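Local coordinates for SusD-like carbohydrate binding protein (PDB 3LEW) that probably binds carbohydrate at the bacterial outer membrane, as a SusD-family protein thought to take part in nutrient capture, at residues Tyr91-Asp96 / Gly126-His131; Pro150-Ser155 / Asp474-Ala479; Lys221-Ser226 / Ala358-Pro363; Ile349-Ala354 / Glu392-Glu397. One frame throughout, in Å; residues are numbered along the deposited sequence.

Contact 1: Tyr91-Asp96 / Gly126-His131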
loop_
_atom_site.group_PDB
_atom_site.type_symbol
_atom_site.label_atom_id
_atom_site.label_comp_id
_atom_site.label_asym_id
_atom_site.label_seq_id
_atom_site.Cartn_x
_atom_site.Cartn_y
_atom_site.Cartn_z
ATOM N N TYR A 91 -2.841 6.704 -14.955
ATOM C CA TYR A 91 -2.537 7.174 -16.292
ATOM C C TYR A 91 -2.471 8.684 -16.418
ATOM O O TYR A 91 -1.638 9.194 -17.175
ATOM C CB TYR A 91 -3.446 6.521 -17.370
ATOM C CG TYR A 91 -3.002 5.096 -17.636
ATOM C CD1 TYR A 91 -1.876 4.828 -18.403
ATOM C CD2 TYR A 91 -3.661 4.010 -17.052
ATOM C CE1 TYR A 91 -1.429 3.554 -18.614
ATOM C CE2 TYR A 91 -3.228 2.710 -17.290
ATOM C CZ TYR A 91 -2.109 2.473 -18.040
ATOM O OH TYR A 91 -1.662 1.172 -18.266
ATOM N N ARG A 92 -3.285 9.426 -15.663
ATOM C CA ARG A 92 -3.157 10.874 -15.714
ATOM C C ARG A 92 -1.822 11.339 -15.140
ATOM O O ARG A 92 -1.210 12.272 -15.703
ATOM C CB ARG A 92 -4.351 11.576 -15.075
ATOM C CG ARG A 92 -5.588 11.334 -15.894
ATOM C CD ARG A 92 -6.760 12.106 -15.398
ATOM N NE ARG A 92 -7.933 11.830 -16.232
ATOM N N VAL A 93 -1.331 10.672 -14.100
ATOM C CA VAL A 93 -0.090 11.099 -13.431
ATOM C C VAL A 93 1.118 10.588 -14.221
ATOM O O VAL A 93 2.094 11.332 -14.421
ATOM C CB VAL A 93 -0.076 10.777 -11.955
ATOM C CG1 VAL A 93 1.248 11.282 -11.275
ATOM C CG2 VAL A 93 -1.281 11.443 -11.277
ATOM N N ILE A 94 0.994 9.402 -14.805
ATOM C CA ILE A 94 2.002 8.974 -15.804
ATOM C C ILE A 94 2.119 10.008 -16.910
ATOM O O ILE A 94 3.226 10.330 -17.374
ATOM C CB ILE A 94 1.690 7.552 -16.373
ATOM C CG1 ILE A 94 2.031 6.459 -15.342
ATOM C CG2 ILE A 94 2.413 7.326 -17.743
ATOM C CD1 ILE A 94 1.443 5.032 -15.694
ATOM N N ASN A 95 0.986 10.529 -17.399
ATOM C CA ASN A 95 1.036 11.541 -18.437
ATOM C C ASN A 95 1.753 12.822 -17.993
ATOM O O ASN A 95 2.500 13.393 -18.758
ATOM C CB ASN A 95 -0.362 11.901 -18.922
ATOM C CG ASN A 95 -0.343 12.493 -20.289
ATOM O OD1 ASN A 95 0.338 11.992 -21.189
ATOM N ND2 ASN A 95 -1.066 13.575 -20.462
ATOM N N ASP A 96 1.516 13.255 -16.765
ATOM C CA ASP A 96 2.292 14.369 -16.177
ATOM C C ASP A 96 3.802 14.104 -16.176
ATOM O O ASP A 96 4.581 14.969 -16.610
ATOM C CB ASP A 96 1.850 14.663 -14.733
ATOM C CG ASP A 96 0.459 15.285 -14.656
ATOM O OD1 ASP A 96 0.063 16.049 -15.577
ATOM O OD2 ASP A 96 -0.257 15.034 -13.669
ATOM N N GLY A 126 7.869 5.198 -12.591
ATOM C CA GLY A 126 8.169 3.830 -12.191
ATOM C C GLY A 126 7.285 3.313 -11.068
ATOM O O GLY A 126 6.842 2.136 -11.065
ATOM N N PHE A 127 7.020 4.169 -10.084
ATOM C CA PHE A 127 6.111 3.839 -8.980
ATOM C C PHE A 127 4.694 3.507 -9.466
ATOM O O PHE A 127 4.065 2.575 -8.943
ATOM C CB PHE A 127 6.047 4.989 -7.983
ATOM C CG PHE A 127 5.054 4.793 -6.850
ATOM C CD1 PHE A 127 5.328 3.933 -5.797
ATOM C CD2 PHE A 127 3.883 5.487 -6.808
ATOM C CE1 PHE A 127 4.434 3.756 -4.734
ATOM C CE2 PHE A 127 2.996 5.297 -5.754
ATOM C CZ PHE A 127 3.290 4.460 -4.724
ATOM N N LEU A 128 4.222 4.249 -10.463
ATOM C CA LEU A 128 2.874 4.051 -10.979
ATOM C C LEU A 128 2.832 2.776 -11.838
ATOM O O LEU A 128 1.872 2.000 -11.771
ATOM C CB LEU A 128 2.351 5.282 -11.717
ATOM C CG LEU A 128 2.141 6.499 -10.784
ATOM C CD1 LEU A 128 1.894 7.795 -11.640
ATOM C CD2 LEU A 128 1.063 6.215 -9.720
ATOM N N TYR A 129 3.889 2.482 -12.578
ATOM C CA TYR A 129 3.945 1.150 -13.280
ATOM C C TYR A 129 4.053 -0.016 -12.276
ATOM O O TYR A 129 3.547 -1.116 -12.527
ATOM C CB TYR A 129 5.022 1.094 -14.355
ATOM C CG TYR A 129 4.620 1.838 -15.610
ATOM C CD1 TYR A 129 3.475 1.493 -16.314
ATOM C CD2 TYR A 129 5.360 2.942 -16.065
ATOM C CE1 TYR A 129 3.059 2.200 -17.434
ATOM C CE2 TYR A 129 4.963 3.650 -17.213
ATOM C CZ TYR A 129 3.786 3.293 -17.873
ATOM O OH TYR A 129 3.337 3.991 -18.985
ATOM N N LEU A 130 4.698 0.206 -11.119
ATOM C CA LEU A 130 4.724 -0.811 -10.061
ATOM C C LEU A 130 3.308 -1.088 -9.537
ATOM O O LEU A 130 2.914 -2.231 -9.297
ATOM C CB LEU A 130 5.631 -0.411 -8.908
ATOM C CG LEU A 130 5.671 -1.311 -7.675
ATOM C CD1 LEU A 130 6.133 -2.713 -8.096
ATOM C CD2 LEU A 130 6.606 -0.746 -6.595
ATOM N N HIS A 131 2.519 -0.033 -9.362
ATOM C CA HIS A 131 1.110 -0.193 -9.004
ATOM C C HIS A 131 0.341 -1.074 -10.000
ATOM O O HIS A 131 -0.354 -2.044 -9.622
ATOM C CB HIS A 131 0.431 1.155 -8.916
ATOM C CG HIS A 131 -1.046 1.058 -8.662
ATOM N ND1 HIS A 131 -1.572 0.573 -7.477
ATOM C CD2 HIS A 131 -2.105 1.396 -9.437
ATOM C CE1 HIS A 131 -2.897 0.581 -7.551
ATOM N NE2 HIS A 131 -3.248 1.095 -8.722
#
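I94 reaches from helix 81-103 to L128 and Y129 on helix 111-135, and its atoms divide the work. Its CB points at the opposing helix and sends CG1 out anti to the carbonyl carbon (chi1 -75°), which brings I94 CG1 alongside L128 CB at 3.8 Å, the two side chains passing in opposite directions. The tip, CD1, then lies over one face of the phenol ring: I94 CD1 is 3.9 Å from the Y129 ring centroid and 21° off the ring normal, a CH-pi contact displaced toward the CZ side of the rim. The other branch, I94 CG2, touches Y129 OH at 3.7 Å. That hydroxyl is hydrogen-bonded to the backbone O of Y152, which ties the ring's outer end to the 150-155 loop. The adjacent residue adds a second contact: V93 CG1 meets L128 CD1 at 3.6 Å, with the two side chains roughly perpendicular. L33 of helix 19-35 touches both V93 and L128. No hydrogen bond joins the segments, and all four touching residues are buried. With local axes 9.8 Å apart and 156° between their directions, this is the antiparallel helix-helix packing of an alpha-hairpin, consistent with the TPR-like helical scaffold of SusD proteins.

Contact 2: Pro150-Ser155 / Asp474-Ala479. With 1PE (pentaethylene glycol), chain F.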
loop_
_atom_site.group_PDB
_atom_site.type_symbol
_atom_site.label_atom_id
_atom_site.label_comp_id
_atom_site.label_asym_id
_atom_site.label_seq_id
_atom_site.Cartn_x
_atom_site.Cartn_y
_atom_site.Cartn_z
ATOM N N PRO A 150 -1.294 -1.115 -20.672
ATOM C CA PRO A 150 -0.491 -0.421 -21.693
ATOM C C PRO A 150 0.605 0.420 -21.066
ATOM O O PRO A 150 0.421 0.962 -19.957
ATOM C CB PRO A 150 -1.514 0.464 -22.421
ATOM C CG PRO A 150 -2.830 0.260 -21.747
ATOM C CD PRO A 150 -2.704 -0.665 -20.620
ATOM N N ILE A 151 1.724 0.524 -21.770
ATOM C CA ILE A 151 2.863 1.325 -21.324
ATOM C C ILE A 151 3.008 2.509 -22.227
ATOM O O ILE A 151 3.142 2.343 -23.437
ATOM C CB ILE A 151 4.168 0.497 -21.359
ATOM C CG1 ILE A 151 4.068 -0.647 -20.359
ATOM C CG2 ILE A 151 5.382 1.389 -21.043
ATOM C CD1 ILE A 151 5.261 -1.598 -20.348
ATOM N N TYR A 152 2.966 3.711 -21.649
ATOM C CA TYR A 152 3.258 4.939 -22.382
ATOM C C TYR A 152 4.467 5.615 -21.784
ATOM O O TYR A 152 4.572 5.770 -20.531
ATOM C CB TYR A 152 2.082 5.933 -22.310
ATOM C CG TYR A 152 0.806 5.346 -22.799
ATOM C CD1 TYR A 152 0.570 5.201 -24.136
ATOM C CD2 TYR A 152 -0.161 4.871 -21.902
ATOM C CE1 TYR A 152 -0.614 4.614 -24.605
ATOM C CE2 TYR A 152 -1.329 4.308 -22.356
ATOM C CZ TYR A 152 -1.545 4.163 -23.697
ATOM O OH TYR A 152 -2.710 3.572 -24.158
ATOM N N THR A 153 5.365 6.031 -22.670
ATOM C CA THR A 153 6.587 6.728 -22.279
ATOM C C THR A 153 6.729 8.086 -22.969
ATOM O O THR A 153 7.762 8.747 -22.818
ATOM C CB THR A 153 7.837 5.851 -22.518
ATOM O OG1 THR A 153 7.996 5.587 -23.931
ATOM C CG2 THR A 153 7.743 4.566 -21.749
ATOM N N GLN A 154 5.694 8.493 -23.700
ATOM C CA GLN A 154 5.595 9.821 -24.338
ATOM C C GLN A 154 4.256 10.444 -23.927
ATOM O O GLN A 154 3.281 9.689 -23.696
ATOM C CB GLN A 154 5.600 9.696 -25.869
ATOM N N SER A 155 4.196 11.783 -23.855
ATOM C CA SER A 155 2.979 12.470 -23.373
ATOM C C SER A 155 1.740 12.174 -24.251
ATOM O O SER A 155 1.821 12.116 -25.490
ATOM C CB SER A 155 3.176 13.993 -23.165
ATOM O OG SER A 155 2.421 14.402 -22.014
ATOM N N ASP A 474 -14.057 -0.558 -18.171
ATOM C CA ASP A 474 -14.959 -0.679 -19.308
ATOM C C ASP A 474 -14.659 0.383 -20.383
ATOM O O ASP A 474 -14.704 0.075 -21.601
ATOM C CB ASP A 474 -16.419 -0.556 -18.876
ATOM C CG ASP A 474 -16.942 -1.825 -18.177
ATOM O OD1 ASP A 474 -16.337 -2.926 -18.266
ATOM O OD2 ASP A 474 -17.986 -1.701 -17.537
ATOM N N SER A 475 -14.405 1.621 -19.957
ATOM C CA SER A 475 -14.134 2.708 -20.899
ATOM C C SER A 475 -12.906 2.394 -21.733
ATOM O O SER A 475 -12.911 2.591 -22.947
ATOM C CB SER A 475 -13.989 4.069 -20.191
ATOM O OG SER A 475 -13.834 5.105 -21.156
ATOM N N GLU A 476 -11.853 1.882 -21.087
ATOM C CA GLU A 476 -10.642 1.532 -21.821
ATOM C C GLU A 476 -10.906 0.406 -22.822
ATOM O O GLU A 476 -10.413 0.427 -23.926
ATOM C CB GLU A 476 -9.526 1.105 -20.854
ATOM C CG GLU A 476 -8.221 0.716 -21.532
ATOM C CD GLU A 476 -7.356 1.903 -21.937
ATOM O OE1 GLU A 476 -7.551 3.014 -21.366
ATOM O OE2 GLU A 476 -6.449 1.667 -22.780
ATOM N N GLU A 477 -11.700 -0.588 -22.424
ATOM C CA GLU A 477 -12.050 -1.685 -23.377
ATOM C C GLU A 477 -12.794 -1.215 -24.610
ATOM O O GLU A 477 -12.671 -1.802 -25.703
ATOM C CB GLU A 477 -12.815 -2.790 -22.654
ATOM C CG GLU A 477 -11.884 -3.557 -21.717
ATOM C CD GLU A 477 -12.493 -4.829 -21.151
ATOM O OE1 GLU A 477 -13.731 -4.938 -21.095
ATOM O OE2 GLU A 477 -11.735 -5.704 -20.713
ATOM N N LEU A 478 -13.565 -0.145 -24.467
ATOM C CA LEU A 478 -14.248 0.437 -25.617
ATOM C C LEU A 478 -13.333 1.287 -26.453
ATOM O O LEU A 478 -13.297 1.152 -27.659
ATOM C CB LEU A 478 -15.443 1.287 -25.170
ATOM C CG LEU A 478 -16.668 0.551 -24.677
ATOM C CD1 LEU A 478 -17.726 1.586 -24.288
ATOM C CD2 LEU A 478 -17.223 -0.426 -25.782
ATOM N N ALA A 479 -12.613 2.172 -25.800
ATOM C CA ALA A 479 -11.822 3.180 -26.480
ATOM C C ALA A 479 -10.563 2.621 -27.117
ATOM O O ALA A 479 -10.115 3.111 -28.148
ATOM C CB ALA A 479 -11.448 4.309 -25.497
HETATM O OH4 1PE F . -10.523 5.682 -22.018
HETATM C C14 1PE F . -8.876 5.985 -20.206
HETATM C C24 1PE F . -10.255 6.348 -20.774
HETATM O OH5 1PE F . -8.512 6.821 -19.079
HETATM C C15 1PE F . -6.077 7.052 -19.408
HETATM C C25 1PE F . -7.437 7.749 -19.309
HETATM O OH6 1PE F . -5.767 6.692 -20.764
HETATM C C16 1PE F . -4.806 4.422 -20.684
HETATM C C26 1PE F . -4.572 5.916 -20.958
HETATM O OH7 1PE F . -4.704 3.617 -21.886
#
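P150 and E476 are the nearest pair of CA atoms, with 10.3 Å between P150 CA and E476 CA, so the non-regular segment 150-155 and the helix 474-479 meet through side chains alone. Direct contact is slight: P150 CG stands 4.0 Å from E476 OE2, and no hydrogen bond crosses between the protein segments. The gap is bridged by a pentaethylene glycol, probably from the crystallisation liquor. Its terminal OH7 donates to E476 OE2 at 2.8 Å and also lies 3.0 Å from Y152 OH, near the plane of the tyrosine ring at its edge. E476 starts with CG anti to the backbone N (chi1 180°) and then turns about its CB-CG bond (chi2 80°), which brings its carboxylate toward the glycol. Farther along the ligand, A479 CB packs 3.9 Å from the glycol oxygen OH4; a weak bond from S475 OG to the same oxygen is doubtful, because the serine has an alternate conformer. Both carboxylate oxygens of E476 have protein partners as well: W87 NE1 binds OE1 and N480 ND2 binds OE2, which should limit its rotation. The chemistry is that of a polyether hydroxyl held by a carboxylate, with a phenol oxygen close by. The glycol itself is no evidence of a carbohydrate site, and the direct link between loop and helix remains slight.

Contact 3: Lys221-Ser226 / Ala358-Pro363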
loop_
_atom_site.group_PDB
_atom_site.type_symbol
_atom_site.label_atom_id
_atom_site.label_comp_id
_atom_site.label_asym_id
_atom_site.label_seq_id
_atom_site.Cartn_x
_atom_site.Cartn_y
_atom_site.Cartn_z
ATOM N N LYS A 221 18.846 -8.014 -7.040
ATOM C CA LYS A 221 18.645 -6.559 -7.074
ATOM C C LYS A 221 17.959 -6.029 -5.808
ATOM O O LYS A 221 18.336 -4.993 -5.289
ATOM C CB LYS A 221 17.864 -6.179 -8.313
ATOM C CG LYS A 221 18.696 -6.183 -9.603
ATOM C CD LYS A 221 17.913 -5.554 -10.762
ATOM C CE LYS A 221 18.794 -5.535 -11.995
ATOM N NZ LYS A 221 18.230 -4.746 -13.099
ATOM N N ALA A 222 16.935 -6.732 -5.331
ATOM C CA ALA A 222 16.186 -6.318 -4.138
ATOM C C ALA A 222 17.112 -6.264 -2.941
ATOM O O ALA A 222 17.067 -5.329 -2.134
ATOM C CB ALA A 222 14.997 -7.282 -3.859
ATOM N N LYS A 223 17.961 -7.275 -2.830
ATOM C CA LYS A 223 18.999 -7.297 -1.774
ATOM C C LYS A 223 19.973 -6.122 -1.928
ATOM O O LYS A 223 20.323 -5.451 -0.941
ATOM C CB LYS A 223 19.760 -8.633 -1.817
ATOM C CG LYS A 223 21.117 -8.625 -1.057
ATOM C CD LYS A 223 21.821 -9.942 -1.086
ATOM C CE LYS A 223 23.236 -9.862 -0.485
ATOM N NZ LYS A 223 23.876 -11.208 -0.356
ATOM N N THR A 224 20.441 -5.896 -3.145
ATOM C CA THR A 224 21.448 -4.846 -3.407
ATOM C C THR A 224 20.925 -3.470 -3.048
ATOM O O THR A 224 21.583 -2.699 -2.317
ATOM C CB THR A 224 21.903 -4.848 -4.874
ATOM O OG1 THR A 224 22.605 -6.067 -5.126
ATOM C CG2 THR A 224 22.810 -3.641 -5.187
ATOM N N TYR A 225 19.717 -3.161 -3.501
ATOM C CA TYR A 225 19.187 -1.835 -3.278
ATOM C C TYR A 225 18.759 -1.651 -1.814
ATOM O O TYR A 225 18.936 -0.573 -1.246
ATOM C CB TYR A 225 18.070 -1.531 -4.256
ATOM C CG TYR A 225 18.506 -1.518 -5.719
ATOM C CD1 TYR A 225 19.556 -0.716 -6.143
ATOM C CD2 TYR A 225 17.849 -2.293 -6.664
ATOM C CE1 TYR A 225 19.958 -0.709 -7.480
ATOM C CE2 TYR A 225 18.234 -2.286 -8.000
ATOM C CZ TYR A 225 19.277 -1.504 -8.404
ATOM O OH TYR A 225 19.721 -1.473 -9.734
ATOM N N SER A 226 18.175 -2.682 -1.184
ATOM C CA SER A 226 17.766 -2.530 0.227
ATOM C C SER A 226 18.991 -2.492 1.161
ATOM O O SER A 226 18.970 -1.771 2.178
ATOM C CB SER A 226 16.751 -3.621 0.617
ATOM O OG SER A 226 17.265 -4.921 0.409
ATOM N N ALA A 358 16.248 -14.482 2.001
ATOM C CA ALA A 358 15.673 -15.836 2.189
ATOM C C ALA A 358 15.620 -16.564 0.845
ATOM O O ALA A 358 16.046 -17.698 0.745
ATOM C CB ALA A 358 14.282 -15.772 2.831
ATOM N N HIS A 359 15.192 -15.869 -0.200
ATOM C CA HIS A 359 15.190 -16.436 -1.558
ATOM C C HIS A 359 16.568 -16.741 -2.094
ATOM O O HIS A 359 16.732 -17.673 -2.875
ATOM C CB HIS A 359 14.445 -15.529 -2.551
ATOM C CG HIS A 359 12.960 -15.669 -2.469
ATOM N ND1 HIS A 359 12.308 -16.785 -2.953
ATOM C CD2 HIS A 359 12.015 -14.887 -1.912
ATOM C CE1 HIS A 359 11.014 -16.657 -2.729
ATOM N NE2 HIS A 359 10.807 -15.528 -2.087
ATOM N N LEU A 360 17.563 -15.959 -1.678
ATOM C CA LEU A 360 18.948 -16.154 -2.080
ATOM C C LEU A 360 19.722 -17.145 -1.190
ATOM O O LEU A 360 20.901 -17.403 -1.416
ATOM C CB LEU A 360 19.667 -14.805 -2.056
ATOM C CG LEU A 360 19.215 -13.791 -3.116
ATOM C CD1 LEU A 360 19.873 -12.441 -2.860
ATOM C CD2 LEU A 360 19.585 -14.285 -4.506
ATOM N N ASN A 361 19.054 -17.665 -0.158
ATOM C CA ASN A 361 19.693 -18.493 0.859
ATOM C C ASN A 361 20.867 -17.857 1.577
ATOM O O ASN A 361 21.838 -18.518 1.946
ATOM C CB ASN A 361 20.003 -19.861 0.302
ATOM C CG ASN A 361 18.915 -20.816 0.655
ATOM O OD1 ASN A 361 18.001 -21.043 -0.140
ATOM N ND2 ASN A 361 18.947 -21.318 1.902
ATOM N N ASP A 362 20.727 -16.555 1.768
ATOM C CA ASP A 362 21.701 -15.728 2.504
ATOM C C ASP A 362 21.335 -15.778 4.000
ATOM O O ASP A 362 20.263 -15.310 4.395
ATOM C CB ASP A 362 21.654 -14.311 1.952
ATOM C CG ASP A 362 22.638 -13.363 2.629
ATOM O OD1 ASP A 362 23.063 -13.641 3.767
ATOM O OD2 ASP A 362 22.911 -12.288 2.044
ATOM N N PRO A 363 22.213 -16.335 4.830
ATOM C CA PRO A 363 21.920 -16.458 6.278
ATOM C C PRO A 363 21.574 -15.177 6.995
ATOM O O PRO A 363 20.934 -15.223 8.071
ATOM C CB PRO A 363 23.226 -17.024 6.852
ATOM C CG PRO A 363 23.962 -17.568 5.715
ATOM C CD PRO A 363 23.563 -16.815 4.506
#
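K223 and D362 form the ionic part of this surface contact. K223 NZ donates to D362 OD2 at 2.8 Å in a salt bridge, approaching on the anti side of the carboxylate and 27° out of its plane. The lysine gets there fully stretched: CG is anti to the backbone N (chi1 163°), and every later torsion is also close to trans. D362's other oxygen, OD1, caps the backbone N of D364, so the carboxylate is held at both ends, one by a lysine and one by the start of the next helix.

The apolar part uses the same lysine's stem. L360 CD1 rests 3.6 Å from K223 CD and 3.9 Å from K223 CB, the methyl lying against the aliphatic chain beneath the charged tip. Among backbone features, N361, just past the helix, has positive phi (57°) in a Schellman motif; this turn carries the chain from L360 to D362.

The contact joins helix 219-232, through K223, to the C-terminal end of helix 346-359 and the link toward helix 365-376. L360 also touches W219 and E220, while H359 stacks on W219 at the beginning of helix 219-232.

Contact 4: Ile349-Ala354 / Glu392-Glu397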
loop_
_atom_site.group_PDB
_atom_site.type_symbol
_atom_site.label_atom_id
_atom_site.label_comp_id
_atom_site.label_asym_id
_atom_site.label_seq_id
_atom_site.Cartn_x
_atom_site.Cartn_y
_atom_site.Cartn_z
ATOM N N ILE A 349 11.704 -1.873 4.585
ATOM C CA ILE A 349 13.006 -2.140 3.946
ATOM C C ILE A 349 13.720 -3.267 4.663
ATOM O O ILE A 349 14.293 -4.128 4.008
ATOM C CB ILE A 349 13.888 -0.873 3.859
ATOM C CG1 ILE A 349 13.108 0.312 3.247
ATOM C CG2 ILE A 349 15.173 -1.163 3.087
ATOM C CD1 ILE A 349 12.460 -0.013 1.841
ATOM N N TYR A 350 13.641 -3.317 5.996
ATOM C CA TYR A 350 14.194 -4.471 6.727
ATOM C C TYR A 350 13.515 -5.768 6.266
ATOM O O TYR A 350 14.157 -6.784 6.047
ATOM C CB TYR A 350 13.956 -4.357 8.231
ATOM C CG TYR A 350 14.963 -3.564 9.027
ATOM C CD1 TYR A 350 14.889 -2.178 9.112
ATOM C CD2 TYR A 350 15.953 -4.205 9.730
ATOM C CE1 TYR A 350 15.777 -1.445 9.871
ATOM C CE2 TYR A 350 16.874 -3.470 10.496
ATOM C CZ TYR A 350 16.757 -2.086 10.586
ATOM O OH TYR A 350 17.675 -1.382 11.384
ATOM N N LEU A 351 12.200 -5.712 6.103
ATOM C CA LEU A 351 11.441 -6.906 5.691
ATOM C C LEU A 351 11.721 -7.318 4.234
ATOM O O LEU A 351 11.832 -8.500 3.957
ATOM C CB LEU A 351 9.949 -6.645 5.886
ATOM C CG LEU A 351 9.509 -6.682 7.372
ATOM C CD1 LEU A 351 8.153 -5.965 7.492
ATOM C CD2 LEU A 351 9.377 -8.143 7.860
ATOM N N ILE A 352 11.860 -6.348 3.321
ATOM C CA ILE A 352 12.250 -6.624 1.934
ATOM C C ILE A 352 13.662 -7.266 1.875
ATOM O O ILE A 352 13.872 -8.236 1.167
ATOM C CB ILE A 352 12.253 -5.348 1.045
ATOM C CG1 ILE A 352 10.820 -4.788 0.826
ATOM C CG2 ILE A 352 12.929 -5.599 -0.346
ATOM C CD1 ILE A 352 10.757 -3.393 0.319
ATOM N N ASN A 353 14.597 -6.662 2.589
ATOM C CA ASN A 353 15.949 -7.194 2.709
ATOM C C ASN A 353 15.936 -8.647 3.218
ATOM O O ASN A 353 16.572 -9.546 2.617
ATOM C CB ASN A 353 16.777 -6.264 3.583
ATOM C CG ASN A 353 18.243 -6.557 3.532
ATOM O OD1 ASN A 353 18.784 -7.114 4.493
ATOM N ND2 ASN A 353 18.938 -6.145 2.428
ATOM N N ALA A 354 15.195 -8.895 4.303
ATOM C CA ALA A 354 15.044 -10.261 4.822
ATOM C C ALA A 354 14.483 -11.235 3.804
ATOM O O ALA A 354 15.017 -12.319 3.607
ATOM C CB ALA A 354 14.200 -10.299 6.118
ATOM N N GLU A 392 7.582 -17.920 5.158
ATOM C CA GLU A 392 6.270 -17.745 5.780
ATOM C C GLU A 392 6.348 -16.900 7.058
ATOM O O GLU A 392 5.427 -16.147 7.346
ATOM C CB GLU A 392 5.580 -19.086 6.016
ATOM C CG GLU A 392 5.162 -19.707 4.702
ATOM C CD GLU A 392 4.617 -21.109 4.826
ATOM O OE1 GLU A 392 4.095 -21.467 5.915
ATOM O OE2 GLU A 392 4.715 -21.844 3.811
ATOM N N THR A 393 7.436 -17.012 7.782
ATOM C CA THR A 393 7.660 -16.231 9.012
ATOM C C THR A 393 7.847 -14.743 8.681
ATOM O O THR A 393 7.333 -13.858 9.380
ATOM C CB THR A 393 8.859 -16.808 9.818
ATOM O OG1 THR A 393 8.593 -18.194 10.102
ATOM C CG2 THR A 393 9.040 -16.070 11.126
ATOM N N ILE A 394 8.545 -14.486 7.586
ATOM C CA ILE A 394 8.706 -13.119 7.064
ATOM C C ILE A 394 7.360 -12.535 6.602
ATOM O O ILE A 394 6.999 -11.414 6.950
ATOM C CB ILE A 394 9.796 -13.049 5.973
ATOM C CG1 ILE A 394 11.135 -13.422 6.575
ATOM C CG2 ILE A 394 9.831 -11.610 5.332
ATOM C CD1 ILE A 394 12.246 -13.576 5.565
ATOM N N TRP A 395 6.606 -13.310 5.847
ATOM C CA TRP A 395 5.272 -12.888 5.394
ATOM C C TRP A 395 4.338 -12.583 6.587
ATOM O O TRP A 395 3.514 -11.648 6.508
ATOM C CB TRP A 395 4.655 -13.945 4.499
ATOM C CG TRP A 395 5.413 -14.176 3.201
ATOM C CD1 TRP A 395 6.258 -13.302 2.561
ATOM C CD2 TRP A 395 5.329 -15.327 2.374
ATOM N NE1 TRP A 395 6.718 -13.872 1.393
ATOM C CE2 TRP A 395 6.185 -15.121 1.273
ATOM C CE3 TRP A 395 4.659 -16.553 2.489
ATOM C CZ2 TRP A 395 6.340 -16.077 0.253
ATOM C CZ3 TRP A 395 4.838 -17.511 1.482
ATOM C CH2 TRP A 395 5.660 -17.254 0.380
ATOM N N LEU A 396 4.430 -13.372 7.658
ATOM C CA LEU A 396 3.623 -13.126 8.849
ATOM C C LEU A 396 4.039 -11.822 9.505
ATOM O O LEU A 396 3.189 -11.021 9.895
ATOM C CB LEU A 396 3.691 -14.271 9.861
ATOM C CG LEU A 396 2.745 -15.431 9.538
ATOM C CD1 LEU A 396 3.218 -16.700 10.228
ATOM C CD2 LEU A 396 1.328 -15.084 9.939
ATOM N N GLU A 397 5.336 -11.601 9.613
ATOM C CA GLU A 397 5.823 -10.331 10.203
ATOM C C GLU A 397 5.428 -9.119 9.336
ATOM O O GLU A 397 5.155 -8.047 9.877
ATOM C CB GLU A 397 7.336 -10.407 10.496
ATOM C CG GLU A 397 7.843 -9.345 11.445
ATOM C CD GLU A 397 7.193 -9.379 12.816
ATOM O OE1 GLU A 397 7.036 -10.462 13.424
ATOM O OE2 GLU A 397 6.775 -8.292 13.243
#
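I394 and L351 are aimed differently across two nearly antiparallel helices: the CB of I394 points toward the partner, whereas L351 leaves its helix obliquely and only its end swings in. The local axes run 10.3 Å apart at 167°, and the nearest CA atoms are those of L351 and I394, 6.9 Å apart. I394 straddles the partner backbone with its two branches. CG1 is anti to the carbonyl carbon (chi1 -63°) and carries CD1 to the A354 end, where I394 CD1 lies 3.6 Å from A354 O and 3.9 Å from A354 CB. CG2 takes the other direction, sitting 3.9 Å from L351 O. The small side chain of A354 is consistent with so close an approach of the isoleucine tip to the main chain.

L351 and E397 cross at about a right angle: L351 CD2 meets E397 CB at 4.0 Å and E397 CG at nearly the same range, so only the aliphatic stem of the glutamate is used. Its chain then turns about its CB-CG bond (chi2 60°), leading the carboxylate away to salt bridges outside the two segments, with K373, R302 and K400. The positive charge gathered there round a buried residue would probably favour its ionised form.

Helix 346-359 thus packs on helix 387-401 through one side, while I352 meets helix 202-215 and I349 meets helix 219-232. Helix 365-376, which lies between the paired helices in sequence, touches both L351 and E397.

Overall arrangement
From the N terminus, contact 1 closes first, a short loop of 29 residues joining helices 81-103 and 111-135. Contact 2 opens soon after and does not close until the helix near the C terminus, so its loop of 318 residues encloses contacts 3 and 4. Those two cross: 221-226 opens, then 349-354, before 358-363 and 392-397 close in turn. Both use helix 346-359, and S226 OG to N353 ND2 links them directly. Contacts 1 and 2 also touch, through tyrosine hydroxyls of the hairpin bound to carbonyls of the 150-155 loop. Contacts 2 and 4 lie on opposite sides of the chain's centre, about 35 Å apart between centres.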